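Local coordinates for methyltransferase domain-containing protein (Pyrococcus horikoshii, PDB 1VE3) that binds S-adenosylmethionine and is probably a methyltransferase, found as a dimer, whose methyl-accepting substrate is not known, at residues Pro11-Gln19 and Met72-Arg83; Leu145-Lys153 and Ile164-Arg174. All coordinates share one frame; numbering follows the deposited sequence.

Interaction 1 of 2, residues Pro11-Gln19 and Met72-Arg83; sequences PTYTDINSQ and MIRKAREYAKSR. With SAM (S-adenosylmethionine), chain C; SAM (S-adenosylmethionine), chain B.
Apolar contact centres on Ile16 and Tyr79. Ile16 CD1 lies over one face of the ring, displaced toward its rim, 3.8 Å from the centroid of Tyr79 and 24° off the normal, a CH-pi contact. The other branch, Ile16 CG2, is turned anti to the backbone N, which carries it to Arg83 NH2 at 3.4 Å. Phe54 of helix 51-58 packs against Ile16, Tyr79 and Arg83. Nearer the cofactor, Met72, a selenomethionine, bends at chi2 and chi3 so that its CE presses on Thr14 CG2 at a tight 3.5 Å.

The loop 11-19, which leads into helix 19-34, packs against helix 70-82 of the Rossmann-like methyltransferase fold and joins it in lining the S-adenosylmethionine pocket. The Tyr13 ring is sandwiched between Thr12 CG2 and the transferable methyl, with CD1 of Tyr13 3.3 Å from CE of the cofactor, while Met72 CG touches the ribose O3'. Gln19 serves the other site: its OE1 accepts from adenine N6 of the second subunit's cofactor at 3.0 Å.

Polar links across the contact run through water. One water accepts from Lys75 NZ (2.8 Å) and donates to Thr14 O; another takes Arg83 NH2 at 3.1 Å and gives to Ile16 O. The guanidinium's firmer partner is Glu173 of the second subunit, salt-bridged to NE. Within the loop, Asp15 OD1 accepts from Asn17 N, forming an Asx turn.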
loop_
_atom_site.group_PDB
_atom_site.type_symbol
_atom_site.label_atom_id
_atom_site.label_comp_id
_atom_site.label_asym_id
_atom_site.label_seq_id
_atom_site.Cartn_x
_atom_site.Cartn_y
_atom_site.Cartn_z
ATOM N N PRO A 11 -6.472 -5.828 6.143
ATOM C CA PRO A 11 -6.329 -4.373 6.190
ATOM C C PRO A 11 -6.664 -3.658 4.887
ATOM O O PRO A 11 -6.914 -2.449 4.885
ATOM C CB PRO A 11 -4.866 -4.200 6.567
ATOM C CG PRO A 11 -4.218 -5.297 5.783
ATOM C CD PRO A 11 -5.150 -6.474 6.042
ATOM N N THR A 12 -6.666 -4.407 3.789
ATOM C CA THR A 12 -6.931 -3.868 2.455
ATOM C C THR A 12 -8.038 -2.818 2.346
ATOM O O THR A 12 -7.908 -1.851 1.605
ATOM C CB THR A 12 -7.268 -4.999 1.465
ATOM O OG1 THR A 12 -6.346 -6.079 1.649
ATOM C CG2 THR A 12 -7.158 -4.499 0.035
ATOM N N TYR A 13 -9.121 -2.991 3.088
ATOM C CA TYR A 13 -10.214 -2.040 2.992
ATOM C C TYR A 13 -10.531 -1.330 4.303
ATOM O O TYR A 13 -11.475 -0.536 4.371
ATOM C CB TYR A 13 -11.457 -2.767 2.473
ATOM C CG TYR A 13 -11.198 -3.578 1.216
ATOM C CD1 TYR A 13 -11.041 -2.951 -0.027
ATOM C CD2 TYR A 13 -11.127 -4.968 1.268
ATOM C CE1 TYR A 13 -10.827 -3.699 -1.191
ATOM C CE2 TYR A 13 -10.911 -5.724 0.116
ATOM C CZ TYR A 13 -10.764 -5.085 -1.105
ATOM O OH TYR A 13 -10.556 -5.835 -2.234
ATOM N N THR A 14 -9.735 -1.592 5.337
ATOM C CA THR A 14 -9.996 -0.977 6.632
ATOM C C THR A 14 -8.844 -0.218 7.270
ATOM O O THR A 14 -9.073 0.598 8.151
ATOM C CB THR A 14 -10.510 -2.027 7.635
ATOM O OG1 THR A 14 -9.585 -3.121 7.702
ATOM C CG2 THR A 14 -11.869 -2.548 7.194
ATOM N N ASP A 15 -7.618 -0.465 6.817
ATOM C CA ASP A 15 -6.452 0.217 7.377
ATOM C C ASP A 15 -5.793 1.121 6.341
ATOM O O ASP A 15 -4.882 0.707 5.622
ATOM C CB ASP A 15 -5.440 -0.812 7.893
ATOM C CG ASP A 15 -4.249 -0.166 8.578
ATOM O OD1 ASP A 15 -4.138 1.077 8.562
ATOM O OD2 ASP A 15 -3.421 -0.913 9.131
ATOM N N ILE A 16 -6.257 2.367 6.292
ATOM C CA ILE A 16 -5.771 3.363 5.341
ATOM C C ILE A 16 -4.260 3.528 5.297
ATOM O O ILE A 16 -3.722 3.966 4.285
ATOM C CB ILE A 16 -6.420 4.752 5.607
ATOM C CG1 ILE A 16 -7.935 4.667 5.387
ATOM C CG2 ILE A 16 -5.840 5.798 4.664
ATOM C CD1 ILE A 16 -8.676 5.968 5.665
ATOM N N ASN A 17 -3.565 3.180 6.374
ATOM C CA ASN A 17 -2.107 3.315 6.377
ATOM C C ASN A 17 -1.352 2.020 6.071
ATOM O O ASN A 17 -0.120 2.011 6.034
ATOM C CB ASN A 17 -1.627 3.893 7.707
ATOM C CG ASN A 17 -2.014 5.348 7.876
ATOM O OD1 ASN A 17 -1.699 6.188 7.030
ATOM N ND2 ASN A 17 -2.701 5.656 8.971
ATOM N N SER A 18 -2.080 0.929 5.840
ATOM C CA SER A 18 -1.434 -0.337 5.517
ATOM C C SER A 18 -0.877 -0.272 4.102
ATOM O O SER A 18 -1.312 0.551 3.288
ATOM C CB SER A 18 -2.428 -1.495 5.601
ATOM O OG SER A 18 -3.386 -1.436 4.554
ATOM N N GLN A 19 0.089 -1.141 3.812
ATOM C CA GLN A 19 0.682 -1.187 2.483
ATOM C C GLN A 19 -0.380 -1.668 1.490
ATOM O O GLN A 19 -0.406 -1.229 0.341
ATOM C CB GLN A 19 1.894 -2.132 2.460
ATOM C CG GLN A 19 3.050 -1.715 3.377
ATOM C CD GLN A 19 4.276 -2.622 3.258
ATOM O OE1 GLN A 19 4.217 -3.708 2.677
ATOM N NE2 GLN A 19 5.390 -2.178 3.824
HETATM N N MSE A 72 -17.548 1.105 9.635
HETATM C CA MSE A 72 -16.746 1.732 8.589
HETATM C C MSE A 72 -16.776 3.243 8.771
HETATM O O MSE A 72 -15.744 3.905 8.744
HETATM C CB MSE A 72 -17.299 1.372 7.205
HETATM C CG MSE A 72 -17.107 -0.090 6.817
HETATM SE SE MSE A 72 -15.239 -0.560 6.656
HETATM C CE MSE A 72 -15.138 -1.795 8.142
ATOM N N ILE A 73 -17.979 3.776 8.958
ATOM C CA ILE A 73 -18.174 5.204 9.141
ATOM C C ILE A 73 -17.490 5.718 10.407
ATOM O O ILE A 73 -16.897 6.797 10.400
ATOM C CB ILE A 73 -19.683 5.542 9.182
ATOM C CG1 ILE A 73 -20.321 5.184 7.833
ATOM C CG2 ILE A 73 -19.890 7.024 9.477
ATOM C CD1 ILE A 73 -19.717 5.928 6.650
ATOM N N ARG A 74 -17.560 4.945 11.486
ATOM C CA ARG A 74 -16.922 5.347 12.735
ATOM C C ARG A 74 -15.412 5.505 12.537
ATOM O O ARG A 74 -14.830 6.504 12.955
ATOM C CB ARG A 74 -17.198 4.322 13.842
ATOM C CG ARG A 74 -16.733 4.781 15.229
ATOM C CD ARG A 74 -17.108 3.789 16.324
ATOM N NE ARG A 74 -16.587 2.450 16.057
ATOM C CZ ARG A 74 -17.324 1.428 15.630
ATOM N NH1 ARG A 74 -18.628 1.579 15.423
ATOM N NH2 ARG A 74 -16.753 0.255 15.393
ATOM N N LYS A 75 -14.779 4.525 11.899
ATOM C CA LYS A 75 -13.341 4.606 11.654
ATOM C C LYS A 75 -13.023 5.762 10.710
ATOM O O LYS A 75 -12.012 6.446 10.866
ATOM C CB LYS A 75 -12.808 3.307 11.036
ATOM C CG LYS A 75 -12.432 2.201 12.003
ATOM C CD LYS A 75 -11.723 1.070 11.245
ATOM C CE LYS A 75 -11.512 -0.158 12.117
ATOM N NZ LYS A 75 -10.887 -1.283 11.361
ATOM N N ALA A 76 -13.889 5.972 9.726
ATOM C CA ALA A 76 -13.691 7.033 8.749
ATOM C C ALA A 76 -13.543 8.370 9.463
ATOM O O ALA A 76 -12.622 9.133 9.181
ATOM C CB ALA A 76 -14.868 7.081 7.774
ATOM N N ARG A 77 -14.454 8.637 10.391
ATOM C CA ARG A 77 -14.436 9.880 11.147
ATOM C C ARG A 77 -13.150 10.071 11.941
ATOM O O ARG A 77 -12.591 11.168 11.964
ATOM C CB ARG A 77 -15.664 9.938 12.056
ATOM C CG ARG A 77 -16.927 10.233 11.261
ATOM C CD ARG A 77 -18.206 9.922 12.004
ATOM N NE ARG A 77 -19.355 10.273 11.176
ATOM C CZ ARG A 77 -20.596 9.846 11.383
ATOM N NH1 ARG A 77 -20.864 9.038 12.399
ATOM N NH2 ARG A 77 -21.569 10.226 10.564
ATOM N N GLU A 78 -12.668 9.010 12.582
ATOM C CA GLU A 78 -11.426 9.105 13.342
ATOM C C GLU A 78 -10.260 9.414 12.407
ATOM O O GLU A 78 -9.350 10.158 12.771
ATOM C CB GLU A 78 -11.162 7.805 14.095
ATOM C CG GLU A 78 -12.233 7.489 15.118
ATOM C CD GLU A 78 -12.004 6.166 15.806
ATOM O OE1 GLU A 78 -10.943 6.005 16.447
ATOM O OE2 GLU A 78 -12.886 5.288 15.706
ATOM N N TYR A 79 -10.283 8.838 11.205
ATOM C CA TYR A 79 -9.220 9.102 10.237
ATOM C C TYR A 79 -9.296 10.552 9.792
ATOM O O TYR A 79 -8.273 11.211 9.611
ATOM C CB TYR A 79 -9.342 8.190 9.010
ATOM C CG TYR A 79 -8.746 6.815 9.207
ATOM C CD1 TYR A 79 -7.408 6.661 9.578
ATOM C CD2 TYR A 79 -9.512 5.666 9.017
ATOM C CE1 TYR A 79 -6.846 5.396 9.754
ATOM C CE2 TYR A 79 -8.961 4.395 9.190
ATOM C CZ TYR A 79 -7.627 4.267 9.559
ATOM O OH TYR A 79 -7.072 3.014 9.720
ATOM N N ALA A 80 -10.519 11.040 9.614
ATOM C CA ALA A 80 -10.741 12.417 9.192
ATOM C C ALA A 80 -10.272 13.357 10.294
ATOM O O ALA A 80 -9.728 14.429 10.024
ATOM C CB ALA A 80 -12.218 12.641 8.902
ATOM N N LYS A 81 -10.484 12.946 11.539
ATOM C CA LYS A 81 -10.079 13.751 12.683
ATOM C C LYS A 81 -8.556 13.848 12.716
ATOM O O LYS A 81 -7.994 14.944 12.736
ATOM C CB LYS A 81 -10.595 13.119 13.978
ATOM C CG LYS A 81 -10.590 14.045 15.182
ATOM C CD LYS A 81 -11.167 13.346 16.407
ATOM C CE LYS A 81 -11.356 14.303 17.580
ATOM N NZ LYS A 81 -10.084 14.949 18.007
ATOM N N SER A 82 -7.893 12.694 12.702
ATOM C CA SER A 82 -6.436 12.653 12.738
ATOM C C SER A 82 -5.799 13.358 11.546
ATOM O O SER A 82 -4.706 13.907 11.658
ATOM C CB SER A 82 -5.945 11.204 12.801
ATOM O OG SER A 82 -6.339 10.479 11.655
ATOM N N ARG A 83 -6.477 13.342 10.402
ATOM C CA ARG A 83 -5.943 14.003 9.218
ATOM C C ARG A 83 -6.505 15.408 9.069
ATOM O O ARG A 83 -6.176 16.112 8.116
ATOM C CB ARG A 83 -6.250 13.194 7.952
ATOM C CG ARG A 83 -5.475 11.892 7.847
ATOM C CD ARG A 83 -5.510 11.351 6.434
ATOM N NE ARG A 83 -4.688 10.155 6.290
ATOM C CZ ARG A 83 -4.488 9.524 5.138
ATOM N NH1 ARG A 83 -5.050 9.982 4.027
ATOM N NH2 ARG A 83 -3.736 8.432 5.098
HETATM N N SAM C . 17.576 -1.151 1.134
HETATM C CA SAM C . 17.349 -0.277 -0.054
HETATM C C SAM C . 18.561 0.628 -0.258
HETATM O O SAM C . 18.935 0.856 -1.416
HETATM O OXT SAM C . 19.087 1.084 0.805
HETATM C CB SAM C . 16.143 0.564 0.215
HETATM C CG SAM C . 15.472 1.022 -0.983
HETATM S SD SAM C . 13.989 2.064 -0.678
HETATM C CE SAM C . 14.534 3.422 0.146
HETATM C "C5'" SAM C . 12.887 1.024 0.291
HETATM C "C4'" SAM C . 12.407 -0.368 -0.370
HETATM O "O4'" SAM C . 11.529 -1.074 0.573
HETATM C "C3'" SAM C . 11.511 -0.191 -1.586
HETATM O "O3'" SAM C . 12.464 -0.742 -2.623
HETATM C "C2'" SAM C . 10.366 -1.145 -1.537
HETATM O "O2'" SAM C . 9.912 -1.880 -2.630
HETATM C "C1'" SAM C . 10.755 -1.937 -0.234
HETATM N N9 SAM C . 9.582 -2.431 0.499
HETATM C C8 SAM C . 8.431 -1.798 0.968
HETATM N N7 SAM C . 7.602 -2.599 1.591
HETATM C C5 SAM C . 8.210 -3.815 1.541
HETATM C C6 SAM C . 7.861 -5.150 2.028
HETATM N N6 SAM C . 6.719 -5.399 2.691
HETATM N N1 SAM C . 8.746 -6.225 1.799
HETATM C C2 SAM C . 9.921 -6.011 1.125
HETATM N N3 SAM C . 10.340 -4.813 0.630
HETATM C C4 SAM C . 9.445 -3.741 0.867
HETATM N N SAM B . -14.887 2.034 -1.571
HETATM C CA SAM B . -14.214 1.308 -0.456
HETATM C C SAM B . -12.706 1.295 -0.695
HETATM O O SAM B . -11.957 1.436 0.281
HETATM O OXT SAM B . -12.346 1.131 -1.902
HETATM C CB SAM B . -14.725 -0.097 -0.446
HETATM C CG SAM B . -14.627 -0.744 0.846
HETATM S SD SAM B . -15.243 -2.475 0.882
HETATM C CE SAM B . -14.276 -3.337 -0.188
HETATM C "C5'" SAM B . -16.964 -2.364 0.372
HETATM C "C4'" SAM B . -17.947 -1.452 1.272
HETATM O "O4'" SAM B . -19.296 -1.479 0.691
HETATM C "C3'" SAM B . -18.179 -2.000 2.671
HETATM O "O3'" SAM B . -17.473 -0.904 3.439
HETATM C "C2'" SAM B . -19.619 -1.896 3.043
HETATM O "O2'" SAM B . -20.078 -1.461 4.284
HETATM C "C1'" SAM B . -20.155 -1.152 1.763
HETATM N N9 SAM B . -21.546 -1.501 1.447
HETATM C C8 SAM B . -22.192 -2.724 1.271
HETATM N N7 SAM B . -23.467 -2.614 0.991
HETATM C C5 SAM B . -23.694 -1.273 0.979
HETATM C C6 SAM B . -24.873 -0.440 0.740
HETATM N N6 SAM B . -26.079 -0.963 0.459
HETATM N N1 SAM B . -24.755 0.965 0.807
HETATM C C2 SAM B . -23.541 1.536 1.092
HETATM N N3 SAM B . -22.386 0.855 1.330
HETATM C C4 SAM B . -22.516 -0.555 1.260
HETATM O O HOH W 1 -8.659 0.430 11.160
HETATM O O HOH W 2 -3.635 6.486 2.737
#

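Interaction 2 of 2, residues Leu145-Lys153 and Ile164-Arg174; sequences LRELLPRLK and ISKVIPDQEER
Arg146 meets Arg174 edge onto face: NH2 of Arg146 sits over the centre of the Arg174 guanidinium, 3.2 Å from its CZ, with the two planes 73° apart. The contact sets the short helix 145-148 and the chain after it against the outer strand, 166-170, of a three-stranded antiparallel sheet, which opens with a classic beta bulge where Ser165 and Lys166 both face Glu179. The like charges probably cost energy, and Gln171 does little to offset them: its OE1 stays 3.7 Å from Arg146 NH2, and both OE1 and Arg146 NE are buried without a partner. Shortening Arg146 to an alanine would probably strip the contact from one face of the Arg174 guanidinium and open a gap beside Gln171.

Past the arginines, Leu149 CD1 touches Pro169 CB at 3.9 Å and Gln171 NE2 at 3.7 Å. Leu152 CD2 meets Ile164 CD1, again 3.9 Å apart, with Ile178 of the neighbouring strand against both. Lys153, its CG opposite the backbone N (chi1 -173°), curls at chi3 and chi4 until NZ gives a weak bond of 3.3 Å to Ser165 O.

Farther out, Trp194 contacts both arginines, by backbone hydrogen bonding to Arg146 and by a cation-pi contact with Arg174. At the bulge, Ser165 OG makes a weak hydrogen bond to Glu179 O.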
loop_
_atom_site.group_PDB
_atom_site.type_symbol
_atom_site.label_atom_id
_atom_site.label_comp_id
_atom_site.label_asym_id
_atom_site.label_seq_id
_atom_site.Cartn_x
_atom_site.Cartn_y
_atom_site.Cartn_z
ATOM N N LEU A 145 -14.913 -10.956 -11.165
ATOM C CA LEU A 145 -14.532 -12.142 -10.418
ATOM C C LEU A 145 -15.044 -13.404 -11.105
ATOM O O LEU A 145 -14.547 -14.502 -10.896
ATOM C CB LEU A 145 -15.129 -12.034 -9.015
ATOM C CG LEU A 145 -14.571 -13.090 -8.057
ATOM C CD1 LEU A 145 -13.501 -13.966 -8.713
ATOM C CD2 LEU A 145 -13.922 -12.480 -6.815
ATOM N N ARG A 146 -15.929 -13.313 -12.090
ATOM C CA ARG A 146 -16.287 -14.483 -12.880
ATOM C C ARG A 146 -15.105 -15.026 -13.681
ATOM O O ARG A 146 -14.923 -16.236 -13.783
ATOM C CB ARG A 146 -17.454 -14.151 -13.812
ATOM C CG ARG A 146 -18.003 -15.348 -14.569
ATOM C CD ARG A 146 -19.439 -15.097 -14.963
ATOM N NE ARG A 146 -20.262 -14.832 -13.784
ATOM C CZ ARG A 146 -21.525 -14.418 -13.828
ATOM N NH1 ARG A 146 -22.118 -14.218 -14.998
ATOM N NH2 ARG A 146 -22.192 -14.194 -12.702
ATOM N N GLU A 147 -14.303 -14.130 -14.244
ATOM C CA GLU A 147 -13.142 -14.539 -15.025
ATOM C C GLU A 147 -12.001 -14.980 -14.110
ATOM O O GLU A 147 -11.222 -15.868 -14.455
ATOM C CB GLU A 147 -12.671 -13.386 -15.912
ATOM C CG GLU A 147 -13.618 -13.019 -17.042
ATOM C CD GLU A 147 -13.899 -14.186 -17.975
ATOM O OE1 GLU A 147 -14.780 -15.012 -17.649
ATOM O OE2 GLU A 147 -13.231 -14.283 -19.029
ATOM N N LEU A 148 -11.916 -14.355 -12.941
ATOM C CA LEU A 148 -10.875 -14.665 -11.967
ATOM C C LEU A 148 -11.142 -15.972 -11.219
ATOM O O LEU A 148 -10.212 -16.638 -10.764
ATOM C CB LEU A 148 -10.763 -13.517 -10.960
ATOM C CG LEU A 148 -9.811 -13.675 -9.774
ATOM C CD1 LEU A 148 -8.380 -13.764 -10.272
ATOM C CD2 LEU A 148 -9.982 -12.490 -8.830
ATOM N N LEU A 149 -12.416 -16.330 -11.098
ATOM C CA LEU A 149 -12.838 -17.542 -10.388
ATOM C C LEU A 149 -11.930 -18.750 -10.676
ATOM O O LEU A 149 -11.367 -19.366 -9.780
ATOM C CB LEU A 149 -14.276 -17.860 -10.801
ATOM C CG LEU A 149 -15.287 -17.546 -9.697
ATOM C CD1 LEU A 149 -16.432 -18.560 -9.649
ATOM C CD2 LEU A 149 -14.662 -17.538 -8.303
ATOM N N PRO A 150 -11.766 -19.127 -11.959
ATOM C CA PRO A 150 -10.930 -20.275 -12.336
ATOM C C PRO A 150 -9.593 -20.364 -11.601
ATOM O O PRO A 150 -9.273 -21.393 -11.007
ATOM C CB PRO A 150 -10.753 -20.086 -13.838
ATOM C CG PRO A 150 -12.068 -19.506 -14.236
ATOM C CD PRO A 150 -12.304 -18.465 -13.163
ATOM N N ARG A 151 -8.810 -19.291 -11.649
ATOM C CA ARG A 151 -7.519 -19.273 -10.975
ATOM C C ARG A 151 -7.470 -18.253 -9.843
ATOM O O ARG A 151 -6.587 -17.400 -9.793
ATOM C CB ARG A 151 -6.394 -19.015 -11.991
ATOM C CG ARG A 151 -6.760 -18.118 -13.175
ATOM C CD ARG A 151 -6.763 -16.638 -12.822
ATOM N NE ARG A 151 -6.971 -15.808 -14.009
ATOM C CZ ARG A 151 -6.923 -14.478 -14.017
ATOM N NH1 ARG A 151 -7.125 -13.813 -15.147
ATOM N NH2 ARG A 151 -6.671 -13.809 -12.900
ATOM N N LEU A 152 -8.426 -18.366 -8.923
ATOM C CA LEU A 152 -8.520 -17.458 -7.786
ATOM C C LEU A 152 -7.724 -17.960 -6.579
ATOM O O LEU A 152 -7.111 -17.169 -5.858
ATOM C CB LEU A 152 -9.993 -17.270 -7.398
ATOM C CG LEU A 152 -10.378 -16.173 -6.395
ATOM C CD1 LEU A 152 -11.886 -16.008 -6.395
ATOM C CD2 LEU A 152 -9.885 -16.517 -5.004
ATOM N N LYS A 153 -7.732 -19.273 -6.370
ATOM C CA LYS A 153 -7.030 -19.890 -5.245
ATOM C C LYS A 153 -5.571 -19.443 -5.101
ATOM O O LYS A 153 -4.924 -19.744 -4.099
ATOM C CB LYS A 153 -7.101 -21.417 -5.363
ATOM C CG LYS A 153 -6.541 -22.168 -4.161
ATOM C CD LYS A 153 -6.665 -23.676 -4.334
ATOM C CE LYS A 153 -8.121 -24.118 -4.358
ATOM N NZ LYS A 153 -8.815 -23.802 -3.077
ATOM N N ILE A 164 -6.057 -19.263 1.504
ATOM C CA ILE A 164 -7.325 -19.722 0.945
ATOM C C ILE A 164 -7.371 -21.249 0.872
ATOM O O ILE A 164 -6.558 -21.875 0.191
ATOM C CB ILE A 164 -7.557 -19.146 -0.470
ATOM C CG1 ILE A 164 -8.792 -19.800 -1.099
ATOM C CG2 ILE A 164 -6.319 -19.361 -1.334
ATOM C CD1 ILE A 164 -9.075 -19.355 -2.515
ATOM N N SER A 165 -8.334 -21.841 1.569
ATOM C CA SER A 165 -8.465 -23.288 1.593
ATOM C C SER A 165 -9.451 -23.850 0.576
ATOM O O SER A 165 -9.201 -24.903 -0.008
ATOM C CB SER A 165 -8.858 -23.755 2.999
ATOM O OG SER A 165 -10.079 -23.173 3.425
ATOM N N LYS A 166 -10.564 -23.158 0.349
ATOM C CA LYS A 166 -11.556 -23.664 -0.592
ATOM C C LYS A 166 -12.317 -22.581 -1.361
ATOM O O LYS A 166 -12.438 -21.443 -0.904
ATOM C CB LYS A 166 -12.542 -24.559 0.163
ATOM C CG LYS A 166 -13.353 -25.503 -0.711
ATOM C CD LYS A 166 -14.181 -26.453 0.146
ATOM C CE LYS A 166 -14.910 -27.485 -0.700
ATOM N NZ LYS A 166 -15.692 -28.439 0.142
ATOM N N VAL A 167 -12.822 -22.951 -2.535
ATOM C CA VAL A 167 -13.593 -22.047 -3.386
ATOM C C VAL A 167 -14.818 -22.792 -3.912
ATOM O O VAL A 167 -14.715 -23.610 -4.829
ATOM C CB VAL A 167 -12.763 -21.551 -4.589
ATOM C CG1 VAL A 167 -13.605 -20.637 -5.458
ATOM C CG2 VAL A 167 -11.535 -20.814 -4.105
ATOM N N ILE A 168 -15.976 -22.499 -3.329
ATOM C CA ILE A 168 -17.215 -23.151 -3.721
ATOM C C ILE A 168 -18.124 -22.208 -4.487
ATOM O O ILE A 168 -18.841 -21.388 -3.905
ATOM C CB ILE A 168 -17.962 -23.675 -2.493
ATOM C CG1 ILE A 168 -17.037 -24.584 -1.693
ATOM C CG2 ILE A 168 -19.212 -24.425 -2.922
ATOM C CD1 ILE A 168 -17.621 -25.039 -0.379
ATOM N N PRO A 169 -18.103 -22.317 -5.812
ATOM C CA PRO A 169 -18.945 -21.446 -6.619
ATOM C C PRO A 169 -20.399 -21.918 -6.698
ATOM O O PRO A 169 -20.805 -22.875 -6.051
ATOM C CB PRO A 169 -18.308 -21.539 -7.993
ATOM C CG PRO A 169 -17.904 -22.973 -8.045
ATOM C CD PRO A 169 -17.301 -23.211 -6.670
ATOM N N ASP A 170 -21.154 -21.159 -7.512
ATOM C CA ASP A 170 -22.544 -21.535 -7.685
ATOM C C ASP A 170 -23.120 -20.524 -8.656
ATOM O O ASP A 170 -23.840 -19.607 -8.285
ATOM C CB ASP A 170 -23.267 -21.434 -6.340
ATOM C CG ASP A 170 -24.769 -21.382 -6.577
ATOM O OD1 ASP A 170 -25.171 -21.504 -7.734
ATOM O OD2 ASP A 170 -25.515 -21.230 -5.613
ATOM N N GLN A 171 -22.822 -20.675 -9.940
ATOM C CA GLN A 171 -23.279 -19.767 -10.949
ATOM C C GLN A 171 -24.757 -19.849 -11.199
ATOM O O GLN A 171 -25.305 -19.025 -11.908
ATOM C CB GLN A 171 -22.511 -20.001 -12.236
ATOM C CG GLN A 171 -21.663 -18.830 -12.652
ATOM C CD GLN A 171 -21.042 -18.117 -11.466
ATOM O OE1 GLN A 171 -21.701 -17.330 -10.785
ATOM N NE2 GLN A 171 -19.759 -18.374 -11.224
ATOM N N GLU A 172 -25.414 -20.845 -10.621
ATOM C CA GLU A 172 -26.841 -21.043 -10.754
ATOM C C GLU A 172 -27.455 -20.046 -9.774
ATOM O O GLU A 172 -28.660 -20.047 -9.522
ATOM C CB GLU A 172 -27.223 -22.474 -10.336
ATOM C CG GLU A 172 -26.343 -23.560 -10.979
ATOM C CD GLU A 172 -24.896 -23.547 -10.495
ATOM O OE1 GLU A 172 -24.662 -23.811 -9.295
ATOM O OE2 GLU A 172 -23.992 -23.275 -11.317
ATOM N N GLU A 173 -26.592 -19.187 -9.234
ATOM C CA GLU A 173 -26.974 -18.177 -8.255
ATOM C C GLU A 173 -26.083 -16.942 -8.394
ATOM O O GLU A 173 -26.398 -15.870 -7.867
ATOM C CB GLU A 173 -26.825 -18.766 -6.847
ATOM C CG GLU A 173 -27.517 -17.990 -5.741
ATOM C CD GLU A 173 -27.491 -18.730 -4.413
ATOM O OE1 GLU A 173 -26.405 -18.835 -3.799
ATOM O OE2 GLU A 173 -28.560 -19.219 -3.990
ATOM N N ARG A 174 -24.967 -17.100 -9.102
ATOM C CA ARG A 174 -24.028 -16.006 -9.310
ATOM C C ARG A 174 -23.346 -15.607 -7.997
ATOM O O ARG A 174 -23.169 -14.422 -7.713
ATOM C CB ARG A 174 -24.760 -14.795 -9.896
ATOM C CG ARG A 174 -25.553 -15.086 -11.157
ATOM C CD ARG A 174 -26.335 -13.853 -11.579
ATOM N NE ARG A 174 -25.447 -12.731 -11.869
ATOM C CZ ARG A 174 -24.898 -12.492 -13.057
ATOM N NH1 ARG A 174 -25.147 -13.291 -14.087
ATOM N NH2 ARG A 174 -24.088 -11.455 -13.212
#

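Interaction 1 is partly buried and works beside the cofactor, joining the loop before helix 19-34 to helix 70-82 of the Rossmann-like core. Interaction 2 is a surface contact about 29 Å away, centre to centre, between a short helix and the small antiparallel sheet. They share no element within the chain and follow one another in sequence, with about 9 Å between their nearest atoms. Their chemistry differs accordingly: ring contact and bridging waters in 11-19 with 72-83, aliphatic packing near the surface and two like-charged arginines in 145-153 with 164-174. The dimer connects them: the end of segment 72-83 meets the second subunit's copy of segment 164-174.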